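Local coordinates for protein U4/U6 snRNA-associated-splicing factor PRP24 (Saccharomyces cerevisiae, PDB 4N0T) that binds U6 snRNA through its RNA recognition motifs, promotes annealing of U6 with U4 snRNA and serves as a recycling factor of the spliceosome, at residues R4-K18 and N47-A61. Numbering follows the deposited sequence.
Sequences RNRELTTVLVKNLPK and NFRFARIEFARYDGA. With nucleotides of chain B.
Two neighbouring antiparallel strands of the first RNA recognition motif, 10-16 and 49-55, pair along the middle of its beta sheet, and the residues leading into the first strand grip U6 RNA. Val11 with Ile53 and Val13 with Ala51 are hydrogen-bonded pairs; a beta bulge then shifts the register, so that Leu16 pairs with Arg49 (Leu16 N to Arg49 O 3.0 Å). Val11, Val13, Ala51 and Ile53 line one face, where Val13 and Ile53 also meet helix 22-29; on the other, Lys14 CG lies 3.7 Å from Phe50 CE1. Glu54, fully extended with CG anti to its N (chi1 -179°), reaches Arg4, whose NH2 meets the syn side of OE2 at 2.8 Å, while Arg4 NH1 binds phosphate oxygen OP1 of G23 of chain B. Arg6 reads the same guanine twice, Arg6 N to G23 O6 (2.9 Å) and Arg6 NE to G23 N7, and its guanidinium lies flat over C8 of G21 of chain B. Replacing Arg6 by an alanine would probably leave N7 of G23 without its donor and uncover that face of G21. A water bridges Arg6 NH1, 2.7 Å away, to Glu54 OE1.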
# COMPACT_ATOMS: atom_id res chain seq x y z
N ARG A 4 17.49 -0.67 -5.20
CA ARG A 4 18.11 -0.73 -3.87
C ARG A 4 18.23 -2.19 -3.41
O ARG A 4 17.48 -3.05 -3.86
CB ARG A 4 17.27 0.08 -2.88
CG ARG A 4 17.84 0.17 -1.46
CD ARG A 4 16.94 1.04 -0.59
NE ARG A 4 17.37 1.08 0.81
CZ ARG A 4 16.73 1.74 1.77
NH1 ARG A 4 15.62 2.41 1.48
NH2 ARG A 4 17.18 1.73 3.02
N ASN A 5 19.20 -2.45 -2.53
CA ASN A 5 19.37 -3.78 -1.93
C ASN A 5 19.62 -3.65 -0.42
O ASN A 5 20.77 -3.58 0.03
CB ASN A 5 20.51 -4.55 -2.62
CG ASN A 5 20.55 -6.01 -2.22
OD1 ASN A 5 19.99 -6.41 -1.20
ND2 ASN A 5 21.25 -6.83 -3.02
N ARG A 6 18.54 -3.63 0.36
CA ARG A 6 18.66 -3.40 1.79
C ARG A 6 19.43 -4.52 2.45
O ARG A 6 20.29 -4.28 3.29
CB ARG A 6 17.28 -3.31 2.46
CG ARG A 6 16.49 -2.07 2.08
CD ARG A 6 15.01 -2.28 2.35
NE ARG A 6 14.20 -1.26 1.70
CZ ARG A 6 13.72 -0.20 2.32
NH1 ARG A 6 13.96 -0.02 3.61
NH2 ARG A 6 12.98 0.68 1.64
N GLU A 7 19.13 -5.75 2.04
CA GLU A 7 19.69 -6.92 2.71
C GLU A 7 21.21 -6.96 2.60
O GLU A 7 21.90 -7.27 3.58
CB GLU A 7 19.10 -8.20 2.11
CG GLU A 7 19.79 -9.46 2.64
CD GLU A 7 19.11 -10.75 2.21
OE1 GLU A 7 18.04 -11.07 2.77
OE2 GLU A 7 19.67 -11.45 1.33
N LEU A 8 21.71 -6.65 1.42
CA LEU A 8 23.15 -6.73 1.16
C LEU A 8 23.98 -6.02 2.21
O LEU A 8 25.05 -6.49 2.60
CB LEU A 8 23.47 -6.17 -0.23
CG LEU A 8 24.92 -6.38 -0.68
CD1 LEU A 8 25.19 -7.87 -0.88
CD2 LEU A 8 25.24 -5.58 -1.95
N THR A 9 23.50 -4.88 2.71
CA THR A 9 24.28 -4.13 3.67
C THR A 9 23.79 -4.26 5.11
O THR A 9 24.20 -3.50 5.98
CB THR A 9 24.37 -2.64 3.30
OG1 THR A 9 23.06 -2.04 3.41
CG2 THR A 9 24.88 -2.48 1.88
N THR A 10 22.92 -5.23 5.36
CA THR A 10 22.33 -5.38 6.68
C THR A 10 22.92 -6.57 7.44
O THR A 10 23.09 -7.67 6.88
CB THR A 10 20.80 -5.54 6.60
OG1 THR A 10 20.26 -4.41 5.90
CG2 THR A 10 20.18 -5.60 7.99
N VAL A 11 23.23 -6.35 8.70
CA VAL A 11 23.74 -7.43 9.54
C VAL A 11 22.81 -7.68 10.71
O VAL A 11 22.04 -6.79 11.12
CB VAL A 11 25.16 -7.15 10.07
CG1 VAL A 11 26.11 -6.91 8.90
CG2 VAL A 11 25.15 -5.95 11.01
N LEU A 12 22.92 -8.88 11.26
CA LEU A 12 22.18 -9.30 12.44
C LEU A 12 23.17 -9.43 13.58
O LEU A 12 24.23 -10.03 13.40
CB LEU A 12 21.57 -10.68 12.17
CG LEU A 12 20.85 -11.35 13.35
CD1 LEU A 12 19.63 -10.54 13.71
CD2 LEU A 12 20.45 -12.78 13.02
N VAL A 13 22.83 -8.87 14.73
CA VAL A 13 23.66 -9.01 15.93
C VAL A 13 22.86 -9.81 16.94
O VAL A 13 21.71 -9.46 17.23
CB VAL A 13 24.04 -7.65 16.55
CG1 VAL A 13 24.99 -7.85 17.73
CG2 VAL A 13 24.69 -6.76 15.52
N LYS A 14 23.45 -10.88 17.46
CA LYS A 14 22.79 -11.69 18.48
C LYS A 14 23.55 -11.61 19.80
O LYS A 14 24.78 -11.47 19.81
CB LYS A 14 22.67 -13.14 18.02
CG LYS A 14 22.04 -14.06 19.05
CD LYS A 14 21.82 -15.45 18.51
CE LYS A 14 21.06 -16.29 19.55
NZ LYS A 14 20.81 -17.67 19.05
N ASN A 15 22.80 -11.67 20.90
CA ASN A 15 23.34 -11.77 22.27
C ASN A 15 23.88 -10.47 22.84
O ASN A 15 24.78 -10.47 23.68
CB ASN A 15 24.39 -12.89 22.40
CG ASN A 15 24.49 -13.40 23.83
OD1 ASN A 15 23.48 -13.50 24.53
ND2 ASN A 15 25.71 -13.70 24.29
N LEU A 16 23.32 -9.34 22.40
CA LEU A 16 23.63 -8.07 23.04
C LEU A 16 23.05 -8.09 24.46
O LEU A 16 22.06 -8.78 24.73
CB LEU A 16 23.01 -6.91 22.26
CG LEU A 16 23.65 -6.63 20.90
CD1 LEU A 16 22.73 -5.78 20.02
CD2 LEU A 16 24.98 -5.94 21.07
N PRO A 17 23.67 -7.32 25.37
CA PRO A 17 23.18 -7.27 26.76
C PRO A 17 21.74 -6.77 26.82
O PRO A 17 21.33 -6.00 25.95
CB PRO A 17 24.11 -6.24 27.42
CG PRO A 17 25.37 -6.29 26.60
CD PRO A 17 24.90 -6.54 25.19
N LYS A 18 20.99 -7.20 27.84
CA LYS A 18 19.64 -6.70 28.09
C LYS A 18 19.56 -5.17 28.08
O LYS A 18 18.59 -4.58 27.61
CB LYS A 18 19.16 -7.20 29.46
CG LYS A 18 18.00 -8.17 29.42
CD LYS A 18 16.98 -7.84 30.51
CE LYS A 18 16.08 -6.68 30.09
NZ LYS A 18 15.10 -7.11 29.06
N ASN A 47 16.33 -12.43 27.91
CA ASN A 47 17.66 -12.57 28.53
C ASN A 47 18.77 -11.81 27.78
O ASN A 47 19.84 -11.53 28.34
CB ASN A 47 18.03 -14.04 28.72
CG ASN A 47 17.67 -14.91 27.52
OD1 ASN A 47 16.73 -14.61 26.77
ND2 ASN A 47 18.40 -16.00 27.35
N PHE A 48 18.51 -11.49 26.52
CA PHE A 48 19.46 -10.72 25.72
C PHE A 48 18.72 -9.95 24.63
O PHE A 48 17.49 -10.01 24.55
CB PHE A 48 20.54 -11.64 25.11
CG PHE A 48 20.01 -12.61 24.08
CD1 PHE A 48 19.89 -12.23 22.74
CD2 PHE A 48 19.65 -13.89 24.45
CE1 PHE A 48 19.40 -13.13 21.79
CE2 PHE A 48 19.18 -14.79 23.52
CZ PHE A 48 19.05 -14.41 22.18
N ARG A 49 19.44 -9.20 23.80
CA ARG A 49 18.78 -8.50 22.71
C ARG A 49 19.38 -8.80 21.34
O ARG A 49 20.57 -9.09 21.22
CB ARG A 49 18.77 -6.99 22.95
CG ARG A 49 18.16 -6.59 24.29
CD ARG A 49 17.81 -5.12 24.34
NE ARG A 49 16.44 -4.86 23.90
CZ ARG A 49 15.93 -3.65 23.71
NH1 ARG A 49 16.68 -2.57 23.89
NH2 ARG A 49 14.68 -3.51 23.30
N PHE A 50 18.54 -8.72 20.31
CA PHE A 50 18.99 -8.82 18.93
C PHE A 50 19.06 -7.40 18.37
O PHE A 50 18.36 -6.50 18.84
CB PHE A 50 17.97 -9.56 18.07
CG PHE A 50 17.89 -11.05 18.33
CD1 PHE A 50 18.76 -11.93 17.70
CD2 PHE A 50 16.89 -11.57 19.15
CE1 PHE A 50 18.66 -13.30 17.90
CE2 PHE A 50 16.79 -12.94 19.36
CZ PHE A 50 17.67 -13.80 18.73
N ALA A 51 19.90 -7.19 17.35
CA ALA A 51 19.87 -5.93 16.61
C ALA A 51 19.95 -6.19 15.11
O ALA A 51 20.62 -7.12 14.66
CB ALA A 51 21.01 -5.01 17.04
N ARG A 52 19.25 -5.36 14.34
CA ARG A 52 19.41 -5.33 12.91
C ARG A 52 20.08 -4.00 12.59
O ARG A 52 19.63 -2.95 13.04
CB ARG A 52 18.02 -5.38 12.23
CG ARG A 52 18.04 -5.11 10.75
CD ARG A 52 16.60 -5.04 10.24
NE ARG A 52 16.55 -4.86 8.80
CZ ARG A 52 16.60 -3.67 8.20
NH1 ARG A 52 16.70 -2.58 8.94
NH2 ARG A 52 16.54 -3.58 6.88
N ILE A 53 21.19 -4.05 11.85
CA ILE A 53 21.90 -2.82 11.50
C ILE A 53 22.04 -2.75 9.99
O ILE A 53 22.67 -3.63 9.37
CB ILE A 53 23.30 -2.73 12.17
CG1 ILE A 53 23.19 -2.92 13.68
CG2 ILE A 53 23.95 -1.37 11.87
CD1 ILE A 53 24.55 -3.05 14.36
N GLU A 54 21.43 -1.73 9.39
CA GLU A 54 21.54 -1.53 7.95
C GLU A 54 22.62 -0.48 7.71
O GLU A 54 22.47 0.68 8.12
CB GLU A 54 20.21 -1.08 7.36
CG GLU A 54 20.28 -0.88 5.86
CD GLU A 54 18.96 -0.44 5.26
OE1 GLU A 54 17.96 -0.40 6.00
OE2 GLU A 54 18.94 -0.12 4.05
N PHE A 55 23.72 -0.89 7.07
CA PHE A 55 24.82 0.02 6.79
C PHE A 55 24.61 0.72 5.46
O PHE A 55 23.92 0.20 4.59
CB PHE A 55 26.16 -0.73 6.79
CG PHE A 55 26.64 -1.06 8.16
CD1 PHE A 55 27.37 -0.13 8.89
CD2 PHE A 55 26.34 -2.28 8.75
CE1 PHE A 55 27.82 -0.42 10.19
CE2 PHE A 55 26.77 -2.58 10.03
CZ PHE A 55 27.51 -1.64 10.75
N ALA A 56 25.20 1.91 5.32
CA ALA A 56 25.14 2.63 4.06
C ALA A 56 25.77 1.83 2.92
O ALA A 56 25.26 1.83 1.80
CB ALA A 56 25.82 3.98 4.19
N ARG A 57 26.88 1.16 3.21
CA ARG A 57 27.62 0.43 2.19
C ARG A 57 28.08 -0.95 2.67
O ARG A 57 28.18 -1.18 3.87
CB ARG A 57 28.84 1.25 1.73
CG ARG A 57 28.47 2.56 1.04
CD ARG A 57 29.71 3.34 0.60
NE ARG A 57 30.33 4.07 1.71
CZ ARG A 57 29.81 5.16 2.27
NH1 ARG A 57 28.65 5.65 1.83
NH2 ARG A 57 30.45 5.76 3.26
N TYR A 58 28.37 -1.84 1.72
CA TYR A 58 28.75 -3.22 2.03
C TYR A 58 29.98 -3.32 2.93
O TYR A 58 30.06 -4.22 3.78
CB TYR A 58 28.97 -4.01 0.74
CG TYR A 58 29.09 -5.50 0.94
CD1 TYR A 58 28.01 -6.24 1.40
CD2 TYR A 58 30.28 -6.17 0.65
CE1 TYR A 58 28.11 -7.61 1.58
CE2 TYR A 58 30.38 -7.54 0.83
CZ TYR A 58 29.30 -8.25 1.29
OH TYR A 58 29.39 -9.61 1.48
N ASP A 59 30.93 -2.41 2.75
CA ASP A 59 32.14 -2.38 3.56
C ASP A 59 31.84 -2.19 5.04
O ASP A 59 32.58 -2.67 5.89
CB ASP A 59 33.10 -1.29 3.07
CG ASP A 59 33.91 -1.71 1.86
OD1 ASP A 59 33.90 -2.92 1.52
OD2 ASP A 59 34.57 -0.83 1.25
N GLY A 60 30.76 -1.47 5.34
CA GLY A 60 30.34 -1.25 6.72
C GLY A 60 29.83 -2.54 7.34
O GLY A 60 30.12 -2.86 8.50
N ALA A 61 29.05 -3.28 6.56
CA ALA A 61 28.55 -4.59 6.99
C ALA A 61 29.72 -5.55 7.21
O ALA A 61 29.73 -6.30 8.19
CB ALA A 61 27.60 -5.16 5.97
P G B 23 14.19 3.46 -2.41
OP1 G B 23 14.17 2.81 -1.09
OP2 G B 23 15.40 4.20 -2.88
O5' G B 23 13.81 2.33 -3.47
C5' G B 23 13.96 2.50 -4.88
C4' G B 23 13.37 1.32 -5.64
O4' G B 23 13.96 0.10 -5.12
C3' G B 23 11.87 1.14 -5.48
O3' G B 23 11.40 0.38 -6.58
C2' G B 23 11.79 0.26 -4.24
O2' G B 23 10.56 -0.43 -4.11
C1' G B 23 12.96 -0.69 -4.49
N9 G B 23 13.57 -1.25 -3.28
C8 G B 23 13.76 -0.67 -2.06
N7 G B 23 14.39 -1.46 -1.22
C5 G B 23 14.63 -2.62 -1.92
C6 G B 23 15.27 -3.84 -1.54
O6 G B 23 15.78 -4.14 -0.46
N1 G B 23 15.30 -4.76 -2.58
C2 G B 23 14.78 -4.54 -3.82
N2 G B 23 14.90 -5.55 -4.68
N3 G B 23 14.17 -3.42 -4.20
C4 G B 23 14.15 -2.51 -3.20
P G B 21 7.93 -2.73 -5.05
OP1 G B 21 6.96 -2.28 -6.09
OP2 G B 21 9.39 -2.59 -5.40
O5' G B 21 7.62 -1.97 -3.70
C5' G B 21 8.25 -2.37 -2.49
C4' G B 21 8.04 -1.35 -1.39
O4' G B 21 8.51 -1.92 -0.14
C3' G B 21 8.82 -0.05 -1.55
O3' G B 21 8.17 0.90 -0.72
C2' G B 21 10.14 -0.42 -0.88
O2' G B 21 10.93 0.69 -0.53
C1' G B 21 9.61 -1.16 0.34
N9 G B 21 10.52 -2.10 0.97
C8 G B 21 10.78 -2.09 2.31
N7 G B 21 11.58 -3.05 2.66
C5 G B 21 11.85 -3.73 1.50
C6 G B 21 12.65 -4.88 1.31
O6 G B 21 13.32 -5.51 2.16
N1 G B 21 12.67 -5.26 -0.02
C2 G B 21 11.96 -4.64 -1.03
N2 G B 21 12.08 -5.16 -2.26
N3 G B 21 11.21 -3.57 -0.86
C4 G B 21 11.19 -3.17 0.43
O HOH W 1 20.04 0.32 1.92
O HOH W 2 15.52 -0.61 5.71